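Local coordinates for protein serine acetyltransferase (Bacteroides vulgatus ATCC 8482, PDB 3F1X) that probably transfers an acetyl group from acetyl-CoA to the hydroxyl of serine, a step toward cysteine, at residues 52-55 and 56-60; 172-175 and 176-179; 217-220 and 221-225; 276-279 and 280-284. All coordinates share one frame; numbering follows the deposited sequence.

Contact 1 (52-55 and 56-60); sequences IIFP and GYFGN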
loop_
_atom_site.group_PDB
_atom_site.type_symbol
_atom_site.label_atom_id
_atom_site.label_comp_id
_atom_site.label_asym_id
_atom_site.label_seq_id
_atom_site.Cartn_x
_atom_site.Cartn_y
_atom_site.Cartn_z
ATOM N N ILE A 52 -0.838 7.792 -22.167
ATOM C CA ILE A 52 -1.742 8.032 -23.279
ATOM C C ILE A 52 -0.964 8.617 -24.462
ATOM O O ILE A 52 -1.237 8.299 -25.616
ATOM C CB ILE A 52 -2.859 9.016 -22.877
ATOM C CG1 ILE A 52 -3.752 8.378 -21.821
ATOM C CG2 ILE A 52 -3.668 9.408 -24.098
ATOM C CD1 ILE A 52 -4.668 9.355 -21.108
ATOM N N ILE A 53 -0.001 9.480 -24.162
ATOM C CA ILE A 53 0.811 10.099 -25.207
ATOM C C ILE A 53 1.763 9.073 -25.829
ATOM O O ILE A 53 1.975 9.065 -27.039
ATOM C CB ILE A 53 1.622 11.281 -24.637
ATOM C CG1 ILE A 53 0.669 12.420 -24.273
ATOM C CG2 ILE A 53 2.703 11.717 -25.641
ATOM C CD1 ILE A 53 1.275 13.494 -23.362
ATOM N N PHE A 54 2.338 8.213 -24.998
ATOM C CA PHE A 54 3.257 7.172 -25.469
ATOM C C PHE A 54 2.640 5.825 -25.118
ATOM O O PHE A 54 3.080 5.155 -24.188
ATOM C CB PHE A 54 4.609 7.310 -24.768
ATOM C CG PHE A 54 5.257 8.646 -24.958
ATOM C CD1 PHE A 54 5.753 9.024 -26.206
ATOM C CD2 PHE A 54 5.379 9.526 -23.888
ATOM C CE1 PHE A 54 6.366 10.270 -26.383
ATOM C CE2 PHE A 54 5.991 10.779 -24.048
ATOM C CZ PHE A 54 6.483 11.148 -25.296
ATOM N N PRO A 55 1.615 5.406 -25.870
ATOM C CA PRO A 55 0.939 4.130 -25.613
ATOM C C PRO A 55 1.818 2.886 -25.584
ATOM O O PRO A 55 2.629 2.658 -26.478
ATOM C CB PRO A 55 -0.123 4.072 -26.711
ATOM C CG PRO A 55 0.503 4.832 -27.831
ATOM C CD PRO A 55 1.151 6.010 -27.130
ATOM N N GLY A 56 1.646 2.081 -24.545
ATOM C CA GLY A 56 2.431 0.870 -24.429
ATOM C C GLY A 56 3.762 1.042 -23.713
ATOM O O GLY A 56 4.366 0.051 -23.306
ATOM N N TYR A 57 4.235 2.279 -23.572
ATOM C CA TYR A 57 5.505 2.526 -22.889
ATOM C C TYR A 57 5.262 2.771 -21.417
ATOM O O TYR A 57 6.011 2.298 -20.559
ATOM C CB TYR A 57 6.241 3.725 -23.487
ATOM C CG TYR A 57 7.069 3.366 -24.692
ATOM C CD1 TYR A 57 6.537 3.423 -25.976
ATOM C CD2 TYR A 57 8.384 2.936 -24.544
ATOM C CE1 TYR A 57 7.305 3.060 -27.090
ATOM C CE2 TYR A 57 9.153 2.570 -25.644
ATOM C CZ TYR A 57 8.612 2.633 -26.914
ATOM O OH TYR A 57 9.386 2.266 -27.992
ATOM N N PHE A 58 4.214 3.532 -21.137
ATOM C CA PHE A 58 3.816 3.840 -19.776
ATOM C C PHE A 58 2.412 3.268 -19.653
ATOM O O PHE A 58 1.853 3.182 -18.556
ATOM C CB PHE A 58 3.769 5.356 -19.557
ATOM C CG PHE A 58 5.115 6.017 -19.554
ATOM C CD1 PHE A 58 5.931 5.964 -18.423
ATOM C CD2 PHE A 58 5.574 6.703 -20.680
ATOM C CE1 PHE A 58 7.185 6.586 -18.409
ATOM C CE2 PHE A 58 6.831 7.332 -20.680
ATOM C CZ PHE A 58 7.636 7.272 -19.540
ATOM N N GLY A 59 1.866 2.871 -20.802
ATOM C CA GLY A 59 0.519 2.329 -20.878
ATOM C C GLY A 59 0.297 0.849 -20.620
ATOM O O GLY A 59 -0.845 0.400 -20.662
ATOM N N ASN A 60 1.361 0.088 -20.370
ATOM C CA ASN A 60 1.237 -1.345 -20.094
ATOM C C ASN A 60 2.587 -1.935 -19.678
ATOM O O ASN A 60 3.631 -1.553 -20.204
ATOM C CB ASN A 60 0.714 -2.086 -21.328
ATOM C CG ASN A 60 0.195 -3.476 -20.998
ATOM O OD1 ASN A 60 0.752 -4.174 -20.147
ATOM N ND2 ASN A 60 -0.866 -3.891 -21.683
#
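Phe54 and Tyr57 close a type II turn that lies just past the end of helix 39-53. Tyr57 N donates to Phe54 O over 3.2 Å, with an N-H...O angle of 157° and the donor tilted from the carbonyl plane. The two central positions suit their residues. Pro55 has a ring that fixes the phi of the first corner, while Gly56 takes a positive phi of 88°, where a CB would collide with Pro55 O.

The Phe54 side chain starts with CB 4.1 Å from Tyr57 CB. Its CG stands anti to the carbonyl carbon, chi1 -58°, and this carries the ring away from the turn and alongside the Phe58 side chain, which points the same way. At the near rim of the ring, Phe54 CD2 comes 4.1 Å from Phe58 CE2, meeting the Phe58 ring at its edge. One face of the Phe54 ring is covered by its own neighbour, with Ile53 CG2 3.7 Å above the ring centre. Both phenylalanines also rest on Ile151 of helix 147-153, and Tyr23 of a second subunit packs on Phe54 and Pro55, so the turn belongs to a subunit interface.

With a single hydrogen bond between the two segments and otherwise apolar touches, the turn probably owes its shape mainly to the proline-glycine pair, and the phenylalanine rings are likely to hold it to its surroundings by dispersion and the hydrophobic effect.

Contact 2 (172-175 and 176-179); sequences LGVP and LIPR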
loop_
_atom_site.group_PDB
_atom_site.type_symbol
_atom_site.label_atom_id
_atom_site.label_comp_id
_atom_site.label_asym_id
_atom_site.label_seq_id
_atom_site.Cartn_x
_atom_site.Cartn_y
_atom_site.Cartn_z
ATOM N N LEU A 172 -5.407 27.197 -21.301
ATOM C CA LEU A 172 -6.837 26.997 -21.095
ATOM C C LEU A 172 -7.365 27.797 -19.914
ATOM O O LEU A 172 -8.563 27.822 -19.664
ATOM C CB LEU A 172 -7.133 25.519 -20.871
ATOM C CG LEU A 172 -7.017 24.638 -22.109
ATOM C CD1 LEU A 172 -7.091 23.177 -21.698
ATOM C CD2 LEU A 172 -8.137 24.993 -23.091
ATOM N N GLY A 173 -6.461 28.430 -19.177
ATOM C CA GLY A 173 -6.861 29.238 -18.042
ATOM C C GLY A 173 -6.966 28.536 -16.697
ATOM O O GLY A 173 -7.663 29.021 -15.805
ATOM N N VAL A 174 -6.290 27.404 -16.535
ATOM C CA VAL A 174 -6.338 26.699 -15.260
ATOM C C VAL A 174 -5.263 27.276 -14.344
ATOM O O VAL A 174 -4.070 27.149 -14.610
ATOM C CB VAL A 174 -6.074 25.188 -15.427
ATOM C CG1 VAL A 174 -6.139 24.499 -14.067
ATOM C CG2 VAL A 174 -7.102 24.579 -16.375
ATOM N N PRO A 175 -5.670 27.918 -13.240
ATOM C CA PRO A 175 -4.667 28.488 -12.340
ATOM C C PRO A 175 -4.020 27.485 -11.383
ATOM O O PRO A 175 -4.573 26.415 -11.112
ATOM C CB PRO A 175 -5.453 29.561 -11.602
ATOM C CG PRO A 175 -6.791 28.930 -11.445
ATOM C CD PRO A 175 -7.036 28.234 -12.782
ATOM N N LEU A 176 -2.832 27.841 -10.895
ATOM C CA LEU A 176 -2.087 27.026 -9.930
ATOM C C LEU A 176 -1.602 25.653 -10.410
ATOM O O LEU A 176 -0.418 25.339 -10.323
ATOM C CB LEU A 176 -2.937 26.847 -8.670
ATOM C CG LEU A 176 -2.238 26.287 -7.433
ATOM C CD1 LEU A 176 -1.301 27.347 -6.851
ATOM C CD2 LEU A 176 -3.282 25.884 -6.386
ATOM N N ILE A 177 -2.520 24.832 -10.896
ATOM C CA ILE A 177 -2.157 23.506 -11.362
ATOM C C ILE A 177 -0.949 23.438 -12.308
ATOM O O ILE A 177 -0.125 22.534 -12.178
ATOM C CB ILE A 177 -3.363 22.814 -12.024
ATOM C CG1 ILE A 177 -4.500 22.683 -11.004
ATOM C CG2 ILE A 177 -2.984 21.440 -12.520
ATOM C CD1 ILE A 177 -4.089 21.993 -9.707
ATOM N N PRO A 178 -0.820 24.378 -13.262
ATOM C CA PRO A 178 0.339 24.314 -14.172
ATOM C C PRO A 178 1.698 24.389 -13.464
ATOM O O PRO A 178 2.604 23.616 -13.768
ATOM C CB PRO A 178 0.117 25.505 -15.106
ATOM C CG PRO A 178 -1.396 25.638 -15.132
ATOM C CD PRO A 178 -1.746 25.452 -13.663
ATOM N N ARG A 179 1.829 25.317 -12.525
ATOM C CA ARG A 179 3.072 25.490 -11.782
ATOM C C ARG A 179 3.338 24.251 -10.925
ATOM O O ARG A 179 4.478 23.819 -10.756
ATOM C CB ARG A 179 2.984 26.741 -10.903
ATOM C CG ARG A 179 4.286 27.143 -10.229
ATOM C CD ARG A 179 5.405 27.371 -11.239
ATOM N NE ARG A 179 6.668 27.716 -10.580
ATOM C CZ ARG A 179 6.964 28.919 -10.091
ATOM N NH1 ARG A 179 6.093 29.916 -10.184
ATOM N NH2 ARG A 179 8.135 29.123 -9.500
#
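Pro175 and Ile177 are joined across Leu176 by a classic gamma turn: Leu176 has phi 65° and psi -55°, and Ile177 N donates to Pro175 O over 2.6 Å. In so tight a ring the bond is bent, with an N-H...O angle of 148°. Just upstream, Gly173 ends helix 155-171 in a Schellman motif; its positive phi would press a CB against the carbonyl oxygen of Leu172, which is why glycine fits there. Leu176 then occupies the N-cap position of helix 177-189.

Proline suits position 178 because the first turn of a helix has no acceptor inside the helix for its N-H groups, so nothing is lost by lacking one. Its ring lies against the backbone of the other segment, with Pro178 CD 3.0 Å from Val174 O. The link thus joins two consecutive helices, 155-171 and 177-189, in the helical part of an enzyme whose left-handed beta-helix begins soon after.

The apolar touch is between two branched side chains, Val174 and Ile177, that pass at a slant. Val174 CG1, set opposite the backbone N, reaches Ile177 CB at 3.8 Å and Ile177 CG1 at 3.9 Å. Ile177 CG1 also sits 3.7 Å from Pro175 O. Leu176 CB is pressed to 3.0 Å from Pro175 O, a cost of its positive phi. Beyond the turn, Val174 and Pro175 pack on Ile87 and Leu91 of helix 68-93, and Leu176 meets Phe93 of that helix and Glu149 of a fourth subunit.

Contact 3 (217-220 and 221-225); sequences SIIG and NNVKL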
loop_
_atom_site.group_PDB
_atom_site.type_symbol
_atom_site.label_atom_id
_atom_site.label_comp_id
_atom_site.label_asym_id
_atom_site.label_seq_id
_atom_site.Cartn_x
_atom_site.Cartn_y
_atom_site.Cartn_z
ATOM N N SER A 217 10.263 33.414 -21.198
ATOM C CA SER A 217 11.258 33.001 -22.175
ATOM C C SER A 217 10.589 32.537 -23.471
ATOM O O SER A 217 9.490 31.990 -23.452
ATOM C CB SER A 217 12.105 31.855 -21.623
ATOM O OG SER A 217 12.728 32.214 -20.406
ATOM N N ILE A 218 11.265 32.762 -24.592
ATOM C CA ILE A 218 10.764 32.328 -25.887
ATOM C C ILE A 218 11.884 31.524 -26.532
ATOM O O ILE A 218 12.969 32.045 -26.786
ATOM C CB ILE A 218 10.390 33.520 -26.809
ATOM C CG1 ILE A 218 9.275 34.353 -26.172
ATOM C CG2 ILE A 218 9.910 33.006 -28.164
ATOM C CD1 ILE A 218 8.885 35.590 -26.986
ATOM N N ILE A 219 11.624 30.245 -26.774
ATOM C CA ILE A 219 12.621 29.384 -27.382
ATOM C C ILE A 219 12.138 28.878 -28.734
ATOM O O ILE A 219 11.039 28.325 -28.839
ATOM C CB ILE A 219 12.930 28.184 -26.486
ATOM C CG1 ILE A 219 13.444 28.669 -25.132
ATOM C CG2 ILE A 219 13.968 27.314 -27.138
ATOM C CD1 ILE A 219 13.705 27.543 -24.154
ATOM N N GLY A 220 12.971 29.072 -29.755
ATOM C CA GLY A 220 12.633 28.653 -31.106
ATOM C C GLY A 220 12.659 27.156 -31.348
ATOM O O GLY A 220 12.570 26.357 -30.417
ATOM N N ASN A 221 12.787 26.770 -32.612
ATOM C CA ASN A 221 12.800 25.360 -32.958
ATOM C C ASN A 221 14.210 24.800 -33.023
ATOM O O ASN A 221 15.167 25.527 -33.300
ATOM C CB ASN A 221 12.106 25.136 -34.304
ATOM C CG ASN A 221 10.704 25.711 -34.341
ATOM O OD1 ASN A 221 9.904 25.499 -33.431
ATOM N ND2 ASN A 221 10.398 26.437 -35.406
ATOM N N ASN A 222 14.325 23.500 -32.762
ATOM C CA ASN A 222 15.604 22.812 -32.809
ATOM C C ASN A 222 16.627 23.443 -31.874
ATOM O O ASN A 222 17.783 23.620 -32.242
ATOM C CB ASN A 222 16.147 22.829 -34.245
ATOM C CG ASN A 222 15.204 22.169 -35.239
ATOM O OD1 ASN A 222 14.971 20.961 -35.191
ATOM N ND2 ASN A 222 14.647 22.969 -36.145
ATOM N N VAL A 223 16.201 23.791 -30.666
ATOM C CA VAL A 223 17.115 24.389 -29.700
ATOM C C VAL A 223 17.555 23.333 -28.700
ATOM O O VAL A 223 16.772 22.464 -28.323
ATOM C CB VAL A 223 16.449 25.566 -28.943
ATOM C CG1 VAL A 223 17.411 26.141 -27.899
ATOM C CG2 VAL A 223 16.040 26.653 -29.931
ATOM N N LYS A 224 18.819 23.403 -28.284
ATOM C CA LYS A 224 19.366 22.444 -27.329
ATOM C C LYS A 224 20.030 23.170 -26.169
ATOM O O LYS A 224 20.825 24.079 -26.372
ATOM C CB LYS A 224 20.399 21.529 -28.006
ATOM C CG LYS A 224 21.094 20.578 -27.029
ATOM C CD LYS A 224 22.184 19.733 -27.686
ATOM C CE LYS A 224 21.615 18.697 -28.637
ATOM N NZ LYS A 224 22.667 17.716 -29.054
ATOM N N LEU A 225 19.690 22.756 -24.956
ATOM C CA LEU A 225 20.240 23.342 -23.741
ATOM C C LEU A 225 20.917 22.236 -22.943
ATOM O O LEU A 225 20.457 21.096 -22.946
ATOM C CB LEU A 225 19.115 23.949 -22.895
ATOM C CG LEU A 225 18.768 25.440 -22.972
ATOM C CD1 LEU A 225 18.817 25.972 -24.397
ATOM C CD2 LEU A 225 17.391 25.626 -22.352
HETATM O O HOH W 1 13.452 23.882 -29.793
#
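The carboxamide of Asn221 stands beside the Gly220 peptide, its OD1 over one face of that plane. With Asn221 CG anti to the carbonyl carbon, chi1 -54°, its OD1 comes 3.8 Å from Gly220 C, a loose approach of one oxygen to the peptide carbon, the two planes being steeply inclined. The oxygen has its hydrogen bond from His201 N, in the neighbouring coil, while Asn221 N donates to OD1 of Asp256 in the coil on the other side, so this asparagine ties successive turns together.

Such ties are at home in a left-handed parallel beta-helix. Residues 219-224 read as one hexapeptide repeat, with Ile219 first and Gly220 second, and the segments make the corner between strand 218-219 and strand 224-226. Asn222 turns the chain with left-handed angles, phi 57° and psi 43°, a conformation that asparagine adopts more readily than most residues.

No direct hydrogen bond spans the corner. A water takes that role instead: it donates to Gly220 O at 2.7 Å and accepts from Val223 N at 2.9 Å.

Inside the bend, Ile219 and Val223 meet aliphatic branch to aliphatic branch. Ile219 CG2 is 3.5 Å from Val223 CB and equally close to Val223 CG2, with Val223 CG1 at 3.7 Å, so one methyl is held against most of the valine. Val223 CG2 also lies 3.5 Å from Gly220 O. Both beta-branched side chains favour extended backbone and are buried: Ile219 continues onto Ile213 and Leu231, while Val223 packs on Leu254.

Contact 4 (276-279 and 280-284); sequences ATVG and GNIWV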
loop_
_atom_site.group_PDB
_atom_site.type_symbol
_atom_site.label_atom_id
_atom_site.label_comp_id
_atom_site.label_asym_id
_atom_site.label_seq_id
_atom_site.Cartn_x
_atom_site.Cartn_y
_atom_site.Cartn_z
ATOM N N ALA A 276 23.364 30.321 -33.468
ATOM C CA ALA A 276 24.462 30.733 -32.598
ATOM C C ALA A 276 24.752 29.693 -31.527
ATOM O O ALA A 276 23.898 28.864 -31.187
ATOM C CB ALA A 276 24.161 32.065 -31.948
ATOM N N THR A 277 25.970 29.748 -31.004
ATOM C CA THR A 277 26.411 28.834 -29.964
ATOM C C THR A 277 26.925 29.632 -28.766
ATOM O O THR A 277 27.750 30.540 -28.919
ATOM C CB THR A 277 27.538 27.919 -30.477
ATOM O OG1 THR A 277 27.033 27.089 -31.531
ATOM C CG2 THR A 277 28.071 27.033 -29.354
ATOM N N VAL A 278 26.419 29.298 -27.581
ATOM C CA VAL A 278 26.822 29.971 -26.350
ATOM C C VAL A 278 27.630 28.992 -25.515
ATOM O O VAL A 278 27.104 27.982 -25.031
ATOM C CB VAL A 278 25.591 30.444 -25.522
ATOM C CG1 VAL A 278 26.046 31.058 -24.194
ATOM C CG2 VAL A 278 24.783 31.467 -26.314
ATOM N N GLY A 279 28.915 29.292 -25.359
ATOM C CA GLY A 279 29.785 28.432 -24.578
ATOM C C GLY A 279 29.334 28.342 -23.130
ATOM O O GLY A 279 28.508 29.131 -22.682
ATOM N N GLY A 280 29.889 27.391 -22.386
ATOM C CA GLY A 280 29.489 27.244 -21.000
ATOM C C GLY A 280 30.180 28.159 -20.012
ATOM O O GLY A 280 31.167 28.825 -20.336
ATOM N N ASN A 281 29.633 28.206 -18.804
ATOM C CA ASN A 281 30.197 28.990 -17.707
ATOM C C ASN A 281 30.304 30.491 -17.925
ATOM O O ASN A 281 31.162 31.138 -17.331
ATOM C CB ASN A 281 31.574 28.441 -17.351
ATOM C CG ASN A 281 31.524 26.977 -16.967
ATOM O OD1 ASN A 281 31.046 26.622 -15.888
ATOM N ND2 ASN A 281 31.994 26.119 -17.859
ATOM N N ILE A 282 29.446 31.052 -18.767
ATOM C CA ILE A 282 29.499 32.487 -18.999
ATOM C C ILE A 282 28.199 33.219 -18.686
ATOM O O ILE A 282 27.098 32.697 -18.873
ATOM C CB ILE A 282 29.921 32.815 -20.450
ATOM C CG1 ILE A 282 28.990 32.140 -21.444
ATOM C CG2 ILE A 282 31.355 32.378 -20.688
ATOM C CD1 ILE A 282 29.252 32.568 -22.877
ATOM N N TRP A 283 28.369 34.436 -18.194
ATOM C CA TRP A 283 27.289 35.336 -17.814
ATOM C C TRP A 283 27.015 36.180 -19.052
ATOM O O TRP A 283 27.787 37.080 -19.377
ATOM C CB TRP A 283 27.793 36.179 -16.634
ATOM C CG TRP A 283 26.889 37.253 -16.102
ATOM C CD1 TRP A 283 27.034 38.598 -16.286
ATOM C CD2 TRP A 283 25.784 37.086 -15.203
ATOM N NE1 TRP A 283 26.096 39.279 -15.549
ATOM C CE2 TRP A 283 25.313 38.377 -14.881
ATOM C CE3 TRP A 283 25.144 35.973 -14.645
ATOM C CZ2 TRP A 283 24.239 38.584 -14.012
ATOM C CZ3 TRP A 283 24.069 36.180 -13.777
ATOM C CH2 TRP A 283 23.628 37.478 -13.474
ATOM N N VAL A 284 25.928 35.863 -19.754
ATOM C CA VAL A 284 25.563 36.563 -20.985
ATOM C C VAL A 284 24.470 37.602 -20.765
ATOM O O VAL A 284 23.340 37.261 -20.415
ATOM C CB VAL A 284 25.082 35.566 -22.054
ATOM C CG1 VAL A 284 24.856 36.280 -23.379
ATOM C CG2 VAL A 284 26.099 34.458 -22.207
#
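Val278 and Ile282 fill the inside of a corner of the left-handed parallel beta-helix, where the chain passes from strand 277-278 to strand 283-284. Val278 opens a hexapeptide repeat with Gly279 second; a CB on Gly279 would sit tight against Gly280 N, which is why glycine suits that place. Asn281 bends the corner with a positive phi of 61°, which asparagine tolerates well.

Ile282 takes an uncommon rotamer: CG1 stands between the backbone N and the carbonyl carbon, chi1 56°, and the chain then runs extended to CD1. This folds the long branch back over the corner, placing Ile282 CG1 3.3 Å and Ile282 CD1 3.5 Å from Gly279 O. That oxygen is buried without a polar partner in the model, so apolar carbons are its near company here.

At its far end Ile282 CD1 touches Val278 CG1 at 3.8 Å. An alanine in place of Ile282 would probably leave Val278 CG1 without this methyl neighbour and strip the aliphatic cover from Gly279 O.

Val278 holds CG1 opposite its backbone N, chi1 176°, which turns this methyl toward strand 283-284. There the same Val278 CG1 also meets Val284 CG2, 3.9 Å away.

From the N terminus the four contacts follow one another in series, and none encloses or crosses another. Contact 1 turns the chain after helix 39-53 on its way to helix 68-93, and contact 2 links helix 155-171 to helix 177-189; their centres lie about 24 Å apart in the helical part. The chain then enters the left-handed beta-helix, where contacts 3 and 4 each close a corner between two consecutive strands. These two have centres about 14 Å apart, and strands 224-226 and 277-278 share one parallel sheet. Contacts 1 and 4 touch a second subunit, while contacts 2 and 4 reach a fourth, connecting both parts of the fold to the assembly.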